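Local coordinates for LPXTG cell wall surface protein (Streptococcus gordonii, PDB 4IGB) that is a peptidoglycan-anchored surface protein of the bacterial cell wall that probably takes part in adhesion, at residues V48-L53 with E69-T74; E88-L93 with N113-H118; F151-V156 with F171-D176. All blocks are in the same frame, centred on the assembly; numbering follows the deposited sequence.

Contact 1: residues V48-L53 with E69-T74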
loop_
_atom_site.group_PDB
_atom_site.type_symbol
_atom_site.label_atom_id
_atom_site.label_comp_id
_atom_site.label_asym_id
_atom_site.label_seq_id
_atom_site.Cartn_x
_atom_site.Cartn_y
_atom_site.Cartn_z
ATOM N N VAL C 48 -6.251 10.109 25.341
ATOM C CA VAL C 48 -7.105 9.326 24.461
ATOM C C VAL C 48 -8.277 8.687 25.190
ATOM O O VAL C 48 -8.081 7.907 26.124
ATOM C CB VAL C 48 -6.318 8.197 23.782
ATOM C CG1 VAL C 48 -7.245 7.384 22.904
ATOM C CG2 VAL C 48 -5.175 8.771 22.974
ATOM N N ASP C 49 -9.490 9.008 24.746
ATOM C CA ASP C 49 -10.692 8.371 25.261
ATOM C C ASP C 49 -11.203 7.374 24.237
ATOM O O ASP C 49 -11.745 7.752 23.195
ATOM C CB ASP C 49 -11.774 9.411 25.564
ATOM C CG ASP C 49 -13.147 8.780 25.774
ATOM O OD1 ASP C 49 -13.226 7.651 26.302
ATOM O OD2 ASP C 49 -14.153 9.406 25.395
ATOM N N GLN C 50 -11.032 6.096 24.533
ATOM C CA GLN C 50 -11.408 5.045 23.605
ATOM C C GLN C 50 -12.663 4.311 24.067
ATOM O O GLN C 50 -12.756 3.913 25.227
ATOM C CB GLN C 50 -10.257 4.049 23.468
ATOM C CG GLN C 50 -10.680 2.711 22.896
ATOM C CD GLN C 50 -9.547 1.709 22.880
ATOM O OE1 GLN C 50 -8.426 2.009 23.304
ATOM N NE2 GLN C 50 -9.832 0.513 22.391
ATOM N N PHE C 51 -13.622 4.121 23.166
ATOM C CA PHE C 51 -14.847 3.411 23.520
ATOM C C PHE C 51 -15.523 2.756 22.319
ATOM O O PHE C 51 -15.348 3.186 21.180
ATOM C CB PHE C 51 -15.827 4.339 24.243
ATOM C CG PHE C 51 -16.190 5.568 23.462
ATOM C CD1 PHE C 51 -17.280 5.567 22.611
ATOM C CD2 PHE C 51 -15.443 6.728 23.585
ATOM C CE1 PHE C 51 -17.617 6.698 21.894
ATOM C CE2 PHE C 51 -15.775 7.861 22.871
ATOM C CZ PHE C 51 -16.863 7.846 22.024
ATOM N N HIS C 52 -16.295 1.709 22.591
ATOM C CA HIS C 52 -17.008 0.977 21.554
ATOM C C HIS C 52 -18.391 1.574 21.326
ATOM O O HIS C 52 -18.943 2.236 22.203
ATOM C CB HIS C 52 -17.130 -0.500 21.937
ATOM C CG HIS C 52 -17.738 -1.355 20.870
ATOM N ND1 HIS C 52 -16.979 -2.080 19.976
ATOM C CD2 HIS C 52 -19.030 -1.605 20.554
ATOM C CE1 HIS C 52 -17.778 -2.738 19.156
ATOM N NE2 HIS C 52 -19.028 -2.467 19.486
ATOM N N LEU C 53 -18.946 1.337 20.142
ATOM C CA LEU C 53 -20.265 1.854 19.799
ATOM C C LEU C 53 -20.979 0.927 18.824
ATOM O O LEU C 53 -20.354 0.328 17.952
ATOM C CB LEU C 53 -20.151 3.252 19.189
ATOM C CG LEU C 53 -19.714 4.386 20.117
ATOM C CD1 LEU C 53 -19.182 5.558 19.308
ATOM C CD2 LEU C 53 -20.865 4.826 21.006
ATOM N N GLU C 69 -20.792 -2.139 13.976
ATOM C CA GLU C 69 -20.020 -1.953 15.199
ATOM C C GLU C 69 -18.806 -1.070 14.929
ATOM O O GLU C 69 -18.237 -1.106 13.833
ATOM C CB GLU C 69 -19.556 -3.309 15.746
ATOM C CG GLU C 69 -20.692 -4.288 16.006
ATOM C CD GLU C 69 -21.726 -3.720 16.962
ATOM O OE1 GLU C 69 -21.320 -3.142 17.992
ATOM O OE2 GLU C 69 -22.941 -3.838 16.681
ATOM N N MET C 70 -18.404 -0.297 15.933
ATOM C CA MET C 70 -17.316 0.664 15.784
ATOM C C MET C 70 -16.481 0.759 17.049
ATOM O O MET C 70 -16.984 0.536 18.155
ATOM C CB MET C 70 -17.861 2.054 15.421
ATOM C CG MET C 70 -16.865 3.189 15.610
ATOM S SD MET C 70 -17.482 4.819 15.132
ATOM C CE MET C 70 -17.661 4.633 13.359
ATOM N N GLU C 71 -15.196 1.070 16.876
ATOM C CA GLU C 71 -14.326 1.407 17.997
ATOM C C GLU C 71 -13.859 2.831 17.796
ATOM O O GLU C 71 -13.221 3.149 16.792
ATOM C CB GLU C 71 -13.130 0.460 18.077
ATOM C CG GLU C 71 -12.349 0.598 19.364
ATOM C CD GLU C 71 -13.069 -0.005 20.572
ATOM O OE1 GLU C 71 -14.138 -0.629 20.402
ATOM O OE2 GLU C 71 -12.557 0.146 21.699
ATOM N N ASN C 72 -14.195 3.700 18.740
ATOM C CA ASN C 72 -14.017 5.123 18.534
ATOM C C ASN C 72 -12.952 5.698 19.434
ATOM O O ASN C 72 -12.790 5.264 20.572
ATOM C CB ASN C 72 -15.336 5.871 18.747
ATOM C CG ASN C 72 -15.307 7.260 18.166
ATOM O OD1 ASN C 72 -15.798 8.203 18.785
ATOM N ND2 ASN C 72 -14.758 7.397 16.964
ATOM N N PHE C 73 -12.230 6.682 18.918
ATOM C CA PHE C 73 -11.141 7.305 19.652
ATOM C C PHE C 73 -11.298 8.809 19.608
ATOM O O PHE C 73 -11.543 9.390 18.548
ATOM C CB PHE C 73 -9.787 6.898 19.065
ATOM C CG PHE C 73 -9.538 5.420 19.107
ATOM C CD1 PHE C 73 -8.705 4.871 20.068
ATOM C CD2 PHE C 73 -10.155 4.574 18.203
ATOM C CE1 PHE C 73 -8.476 3.498 20.119
ATOM C CE2 PHE C 73 -9.934 3.200 18.250
ATOM C CZ PHE C 73 -9.089 2.667 19.207
ATOM N N THR C 74 -11.180 9.435 20.772
ATOM C CA THR C 74 -11.277 10.877 20.868
ATOM C C THR C 74 -10.161 11.372 21.763
ATOM O O THR C 74 -9.548 10.594 22.496
ATOM C CB THR C 74 -12.634 11.315 21.440
ATOM O OG1 THR C 74 -12.748 10.861 22.791
ATOM C CG2 THR C 74 -13.770 10.719 20.630
#

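Contact 2: residues E88-L93 with N113-H118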
loop_
_atom_site.group_PDB
_atom_site.type_symbol
_atom_site.label_atom_id
_atom_site.label_comp_id
_atom_site.label_asym_id
_atom_site.label_seq_id
_atom_site.Cartn_x
_atom_site.Cartn_y
_atom_site.Cartn_z
ATOM N N GLU C 88 1.261 14.520 21.214
ATOM C CA GLU C 88 2.346 13.704 20.683
ATOM C C GLU C 88 2.065 12.227 20.929
ATOM O O GLU C 88 1.570 11.855 21.984
ATOM C CB GLU C 88 3.674 14.098 21.335
ATOM C CG GLU C 88 4.071 15.548 21.113
ATOM C CD GLU C 88 4.501 15.821 19.685
ATOM O OE1 GLU C 88 4.585 14.850 18.903
ATOM O OE2 GLU C 88 4.763 17.000 19.348
ATOM N N ASN C 89 2.366 11.396 19.936
ATOM C CA ASN C 89 2.277 9.945 20.074
ATOM C C ASN C 89 1.101 9.433 20.898
ATOM O O ASN C 89 1.297 8.643 21.822
ATOM C CB ASN C 89 3.573 9.413 20.684
ATOM C CG ASN C 89 4.765 9.630 19.784
ATOM O OD1 ASN C 89 5.682 10.380 20.119
ATOM N ND2 ASN C 89 4.761 8.974 18.626
ATOM N N PRO C 90 -0.128 9.851 20.549
ATOM C CA PRO C 90 -1.292 9.523 21.376
ATOM C C PRO C 90 -1.800 8.096 21.216
ATOM O O PRO C 90 -2.533 7.620 22.075
ATOM C CB PRO C 90 -2.355 10.493 20.866
ATOM C CG PRO C 90 -1.981 10.726 19.448
ATOM C CD PRO C 90 -0.486 10.724 19.419
ATOM N N LEU C 91 -1.439 7.421 20.132
ATOM C CA LEU C 91 -2.069 6.142 19.836
ATOM C C LEU C 91 -1.232 5.299 18.895
ATOM O O LEU C 91 -0.806 5.763 17.842
ATOM C CB LEU C 91 -3.467 6.359 19.245
ATOM C CG LEU C 91 -4.290 5.089 19.011
ATOM C CD1 LEU C 91 -4.580 4.368 20.312
ATOM C CD2 LEU C 91 -5.597 5.397 18.275
ATOM N N SER C 92 -1.003 4.053 19.287
ATOM C CA SER C 92 -0.236 3.139 18.473
ATOM C C SER C 92 -0.982 1.816 18.389
ATOM O O SER C 92 -1.370 1.245 19.415
ATOM C CB SER C 92 1.155 2.945 19.072
ATOM O OG SER C 92 1.893 2.023 18.302
ATOM N N LEU C 93 -1.186 1.338 17.161
ATOM C CA LEU C 93 -2.042 0.183 16.914
ATOM C C LEU C 93 -1.319 -0.915 16.169
ATOM O O LEU C 93 -0.355 -0.669 15.439
ATOM C CB LEU C 93 -3.262 0.580 16.077
ATOM C CG LEU C 93 -4.164 1.705 16.582
ATOM C CD1 LEU C 93 -5.245 2.003 15.551
ATOM C CD2 LEU C 93 -4.772 1.351 17.925
ATOM N N ASN C 113 1.748 9.551 15.046
ATOM C CA ASN C 113 2.946 10.254 15.472
ATOM C C ASN C 113 2.604 11.533 16.203
ATOM O O ASN C 113 3.308 11.950 17.116
ATOM C CB ASN C 113 3.819 10.565 14.264
ATOM C CG ASN C 113 4.195 9.321 13.502
ATOM O OD1 ASN C 113 4.689 8.356 14.088
ATOM N ND2 ASN C 113 3.936 9.315 12.196
ATOM N N LYS C 114 1.518 12.160 15.778
ATOM C CA LYS C 114 1.083 13.409 16.368
ATOM C C LYS C 114 -0.321 13.683 15.883
ATOM O O LYS C 114 -0.664 13.354 14.746
ATOM C CB LYS C 114 2.002 14.553 15.939
ATOM C CG LYS C 114 1.705 15.878 16.620
ATOM C CD LYS C 114 2.282 17.060 15.837
ATOM C CE LYS C 114 3.799 17.111 15.890
ATOM N NZ LYS C 114 4.345 18.199 15.022
ATOM N N VAL C 115 -1.143 14.252 16.754
ATOM C CA VAL C 115 -2.425 14.790 16.330
ATOM C C VAL C 115 -2.564 16.195 16.864
ATOM O O VAL C 115 -2.466 16.424 18.075
ATOM C CB VAL C 115 -3.616 13.961 16.807
ATOM C CG1 VAL C 115 -4.906 14.717 16.504
ATOM C CG2 VAL C 115 -3.630 12.615 16.119
ATOM N N THR C 116 -2.783 17.136 15.952
ATOM C CA THR C 116 -2.857 18.536 16.313
ATOM C C THR C 116 -4.288 19.048 16.169
ATOM O O THR C 116 -4.892 18.971 15.089
ATOM C CB THR C 116 -1.881 19.379 15.467
ATOM O OG1 THR C 116 -0.535 18.948 15.728
ATOM C CG2 THR C 116 -2.015 20.857 15.802
ATOM N N LEU C 117 -4.828 19.544 17.279
ATOM C CA LEU C 117 -6.159 20.139 17.311
ATOM C C LEU C 117 -6.058 21.649 17.136
ATOM O O LEU C 117 -5.517 22.343 17.996
ATOM C CB LEU C 117 -6.864 19.803 18.628
ATOM C CG LEU C 117 -7.590 18.453 18.684
ATOM C CD1 LEU C 117 -6.729 17.346 18.142
ATOM C CD2 LEU C 117 -8.033 18.123 20.098
ATOM N N HIS C 118 -6.563 22.145 16.009
ATOM C CA HIS C 118 -6.522 23.568 15.680
ATOM C C HIS C 118 -7.818 24.262 16.095
ATOM O O HIS C 118 -8.878 23.999 15.519
ATOM C CB HIS C 118 -6.332 23.762 14.176
ATOM C CG HIS C 118 -4.952 23.444 13.687
ATOM N ND1 HIS C 118 -4.595 22.197 13.220
ATOM C CD2 HIS C 118 -3.847 24.215 13.584
ATOM C CE1 HIS C 118 -3.327 22.216 12.849
ATOM N NE2 HIS C 118 -2.850 23.428 13.062
HETATM O O HOH W 1 6.057 8.251 16.666
#

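Contact 3: residues F151-V156 with F171-D176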
loop_
_atom_site.group_PDB
_atom_site.type_symbol
_atom_site.label_atom_id
_atom_site.label_comp_id
_atom_site.label_asym_id
_atom_site.label_seq_id
_atom_site.Cartn_x
_atom_site.Cartn_y
_atom_site.Cartn_z
ATOM N N PHE C 151 -10.343 2.115 8.208
ATOM C CA PHE C 151 -10.350 2.974 9.383
ATOM C C PHE C 151 -10.657 4.402 8.947
ATOM O O PHE C 151 -10.522 4.741 7.772
ATOM C CB PHE C 151 -9.026 2.895 10.147
ATOM C CG PHE C 151 -7.821 3.245 9.322
ATOM C CD1 PHE C 151 -7.434 4.564 9.165
ATOM C CD2 PHE C 151 -7.069 2.254 8.717
ATOM C CE1 PHE C 151 -6.324 4.888 8.412
ATOM C CE2 PHE C 151 -5.957 2.573 7.964
ATOM C CZ PHE C 151 -5.584 3.890 7.811
ATOM N N GLU C 152 -11.083 5.232 9.891
ATOM C CA GLU C 152 -11.482 6.596 9.574
ATOM C C GLU C 152 -10.749 7.639 10.409
ATOM O O GLU C 152 -10.533 7.453 11.605
ATOM C CB GLU C 152 -12.994 6.744 9.757
ATOM C CG GLU C 152 -13.540 8.131 9.470
ATOM C CD GLU C 152 -15.038 8.219 9.691
ATOM O OE1 GLU C 152 -15.684 7.158 9.817
ATOM O OE2 GLU C 152 -15.570 9.347 9.741
ATOM N N ILE C 153 -10.372 8.741 9.767
ATOM C CA ILE C 153 -9.707 9.834 10.453
ATOM C C ILE C 153 -10.463 11.116 10.158
ATOM O O ILE C 153 -10.854 11.363 9.017
ATOM C CB ILE C 153 -8.264 10.009 9.959
ATOM C CG1 ILE C 153 -7.451 8.725 10.203
ATOM C CG2 ILE C 153 -7.632 11.257 10.594
ATOM C CD1 ILE C 153 -6.022 8.772 9.660
ATOM N N GLY C 154 -10.662 11.932 11.188
ATOM C CA GLY C 154 -11.461 13.138 11.057
ATOM C C GLY C 154 -12.075 13.571 12.381
ATOM O O GLY C 154 -11.878 12.923 13.412
ATOM N N ASN C 155 -12.834 14.661 12.350
ATOM C CA ASN C 155 -13.367 15.244 13.567
ATOM C C ASN C 155 -14.896 15.250 13.608
ATOM O O ASN C 155 -15.504 16.062 14.306
ATOM C CB ASN C 155 -12.811 16.653 13.746
ATOM C CG ASN C 155 -13.243 17.590 12.641
ATOM O OD1 ASN C 155 -13.817 17.158 11.638
ATOM N ND2 ASN C 155 -12.963 18.881 12.810
ATOM N N VAL C 156 -15.511 14.348 12.848
ATOM C CA VAL C 156 -16.953 14.154 12.915
ATOM C C VAL C 156 -17.299 13.131 14.003
ATOM O O VAL C 156 -16.977 11.946 13.867
ATOM C CB VAL C 156 -17.525 13.654 11.587
ATOM C CG1 VAL C 156 -19.041 13.622 11.670
ATOM C CG2 VAL C 156 -17.045 14.536 10.423
ATOM N N PHE C 171 -12.542 22.242 17.009
ATOM C CA PHE C 171 -11.212 22.166 16.409
ATOM C C PHE C 171 -11.265 21.421 15.075
ATOM O O PHE C 171 -12.034 20.467 14.923
ATOM C CB PHE C 171 -10.251 21.409 17.329
ATOM C CG PHE C 171 -10.134 21.979 18.717
ATOM C CD1 PHE C 171 -9.050 22.774 19.067
ATOM C CD2 PHE C 171 -11.085 21.687 19.683
ATOM C CE1 PHE C 171 -8.926 23.283 20.352
ATOM C CE2 PHE C 171 -10.970 22.200 20.975
ATOM C CZ PHE C 171 -9.892 22.997 21.306
ATOM N N TRP C 172 -10.458 21.852 14.109
ATOM C CA TRP C 172 -10.099 20.961 13.005
ATOM C C TRP C 172 -8.805 20.237 13.386
ATOM O O TRP C 172 -8.033 20.727 14.209
ATOM C CB TRP C 172 -9.982 21.689 11.657
ATOM C CG TRP C 172 -8.936 22.776 11.552
ATOM C CD1 TRP C 172 -9.070 24.074 11.932
ATOM C CD2 TRP C 172 -7.627 22.667 10.974
ATOM N NE1 TRP C 172 -7.927 24.777 11.655
ATOM C CE2 TRP C 172 -7.024 23.934 11.067
ATOM C CE3 TRP C 172 -6.901 21.618 10.403
ATOM C CZ2 TRP C 172 -5.734 24.182 10.612
ATOM C CZ3 TRP C 172 -5.613 21.868 9.956
ATOM C CH2 TRP C 172 -5.049 23.139 10.054
ATOM N N ILE C 173 -8.584 19.059 12.821
ATOM C CA ILE C 173 -7.463 18.243 13.253
ATOM C C ILE C 173 -6.459 18.048 12.127
ATOM O O ILE C 173 -6.796 18.185 10.954
ATOM C CB ILE C 173 -7.925 16.856 13.759
ATOM C CG1 ILE C 173 -8.456 16.008 12.606
ATOM C CG2 ILE C 173 -8.982 16.995 14.835
ATOM C CD1 ILE C 173 -8.784 14.578 13.003
ATOM N N ASP C 174 -5.222 17.760 12.510
ATOM C CA ASP C 174 -4.181 17.328 11.592
ATOM C C ASP C 174 -3.506 16.149 12.259
ATOM O O ASP C 174 -2.844 16.314 13.295
ATOM C CB ASP C 174 -3.157 18.440 11.352
ATOM C CG ASP C 174 -1.960 17.970 10.520
ATOM O OD1 ASP C 174 -1.800 16.747 10.313
ATOM O OD2 ASP C 174 -1.169 18.826 10.077
ATOM N N ALA C 175 -3.700 14.965 11.685
ATOM C CA ALA C 175 -3.090 13.752 12.200
ATOM C C ALA C 175 -1.895 13.397 11.337
ATOM O O ALA C 175 -1.987 13.412 10.102
ATOM C CB ALA C 175 -4.091 12.611 12.195
ATOM N N ASP C 176 -0.781 13.085 11.993
ATOM C CA ASP C 176 0.439 12.628 11.336
ATOM C C ASP C 176 0.599 11.145 11.674
ATOM O O ASP C 176 0.786 10.788 12.838
ATOM C CB ASP C 176 1.630 13.454 11.846
ATOM C CG ASP C 176 2.958 13.044 11.223
ATOM O OD1 ASP C 176 3.198 11.837 11.043
ATOM O OD2 ASP C 176 3.771 13.939 10.915
#

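Contact 1: residues V48-L53 with E69-T74
An antiparallel strand pair at the border of the six-stranded sheet in the N-terminal domain brings 48-53 against 69-74, Gln50 lying across from Phe73 and His52 across from Glu71. Backbone bonds join the hydrogen-bonded pairs Asp49-Thr74, Phe51-Asn72 and Leu53-Met70, as in Asn72 N to Phe51 O at 2.7 Å. Asp49 O is gripped twice: besides Thr74 N it accepts Thr74 OG1 (3.3 Å), which comes in the carbonyl plane on a lone pair. Threonine suits this place with both its branches, OG1 bonding Asp49 O and CG2 touching Phe51 CE2.

On the face carrying Gln50, His52, Glu71 and Phe73, polar side chains form a chain of bonds. Glu71, bent at chi2 (74°), brings its carboxylate between two donors: Gln50 NE2 meets OE2 at 2.8 Å on the anti side, almost straight (170°), and His52 ND1 reaches OE1 at 3.2 Å over a more bent path. The other ring nitrogen, His52 NE2, bonds Glu69 OE1 at 2.8 Å, using that oxygen's anti lone pair with ring and carboxylate nearly coplanar. Two carboxylates on one imidazole would be expected to favour its protonated form. Ser54 also binds Glu69 OE1, and Lys44 holds Gln50 OE1. Gln50 and Phe73 run side by side, Gln50 CD 3.5 Å from Phe73 CE1, the amide and ring planes 37° apart.

The face of Phe51 and Asn72 is more enclosed. Asn72 CB sits over the Phe51 ring in a CH-pi contact, 4.2 Å from its centroid, while Asn72 ND2 turns to Glu138 and His163 stacks on the phenylalanine. Strand 136-143 continues the sheet beyond 69-74, whereas 48-54 is its last strand within the chain. To this edge the bonded side chains add a second set of links; the alternation of hydrogen-bonded and non-hydrogen-bonded pairs is characteristic of an antiparallel sheet.

Contact 2: residues E88-L93 with N113-H118
Glu88 and Asn89 meet Asn113 and Lys114 where strand 85-101 turns a corner, and the polar interactions come first. The one direct hydrogen bond runs from Asn89 N to Asn113 O at 3.0 Å; it is fairly straight at the hydrogen (162°), yet the donor stands well above the carbonyl plane, 61° out of it, consistent with the chain turning there. A water adds a second link by accepting from Asn89 ND2 and donating to Asn113 OD1 at 2.9 Å; its approach to ND2 is unusually short, so that half of the bridge is doubtful in detail. Asparagine suits both places: its amide offers a donor at the corner and an acceptor on strand 104-119, and Asn89 takes positive phi, a conformation that asparagine tolerates better than most residues. The remaining end of Asn113 is occupied too, ND2 being bound by Thr178 and Asp176.

Charge contributes more loosely. Glu88 and Lys114 form a non-hydrogen-bonded antiparallel pair and lie side by side, pointing the same way. Bent at chi2 (-72°), Glu88 lays its carboxylate along the lysine's methylenes, with OE2 3.6 Å from Lys114 CE. The charged ends remain farther apart, OE2 to NZ being 4.5 Å, so any attraction is long-range and unlikely to hold the ammonium in one place.

The apolar part is small: Pro90 CG approaches Val115 CG2 at 4.2 Å, the two side chains crossing at about a right angle. Proline suits the residue just after the corner, where its ring fixes phi, and valine carries the inward face on toward Ala175 and Leu75.

Beyond this point the two segments separate, although their strands belong to one long hairpin, 85-101 with 104-119. Asn113 and Lys114 together face Asp176, the classic beta bulge, here set beside a corner in an antiparallel sheet.

Contact 3: residues F151-V156 with F171-D176
Asn155 reaches across to Phe171 and Ile173, and its side chain can be followed outward from the backbone. CB rests against Ile173 CG2 at 4.0 Å, an ordinary apolar touch at the base of a polar residue. CG lies between the backbone N and the carbonyl carbon (chi1 64°), a torsion that directs the amide at the start of strand 171-183 and sets CG 3.9 Å from Phe171 O. At the tip, ND2 gives a hydrogen bond to Phe171 O at 2.8 Å and comes within 3.5 Å of Trp172 CA. The acceptor lies close to the amide plane of Asn155, and the nitrogen meets the carbonyl in its own plane, on a lone pair. Both ends of the amide have further partners: ND2 also bonds Thr277 O, and OD1 accepts from Cys280 N, so the group bridges three backbone sites and its rotation is fixed.

Next to this amide the contact turns apolar. Ile173 CD1 presses on the peptide after Gly154, 3.5 Å from Gly154 C. Glycine suits that position by its backbone alone, since at its positive phi of 154° a side chain would be jammed against the preceding carbonyl. Ile153 sends CG2 to Ala175 CB at 4.1 Å and to Ile173 CD1 at 4.3 Å; the small alanine lets the branched isoleucine come near its strand. Phe139 and Leu117 add to the packing around Ile173, while Phe272 and Tyr274 also touch Ile153.

The strand axes are 7.9 Å apart at their closest and run at 129°, too distant for backbone pairing: 151-154 belongs to the six-stranded sheet and 171-176 to the eight-stranded one, their side chains meeting between the layers. The chemistry implies a buried sheet-to-sheet interface held mainly by aliphatic contact, with a single asparagine amide satisfying backbone groups where strand 150-154 ends.

Overall arrangement
From the N terminus, contact 1 closes first, strand 69-76 returning beside 48-54 after a largely loop-like connection. A short loop then leads to strand 85-101, and contact 2 closes the long hairpin with 104-119. Contact 3 comes last, spanning the connection between 150-154 and 171-183. The three follow in series, so none encloses or crosses another. They are nevertheless joined in space: Val48 and Phe73 of contact 1 pack on Pro90 and Leu91, and strands 104-119 and 171-183 are neighbours in the eight-stranded sheet. Contact 1 lies in the six-stranded sheet, contact 2 in the eight-stranded one, and contact 3 ties both together within the N-terminal domain.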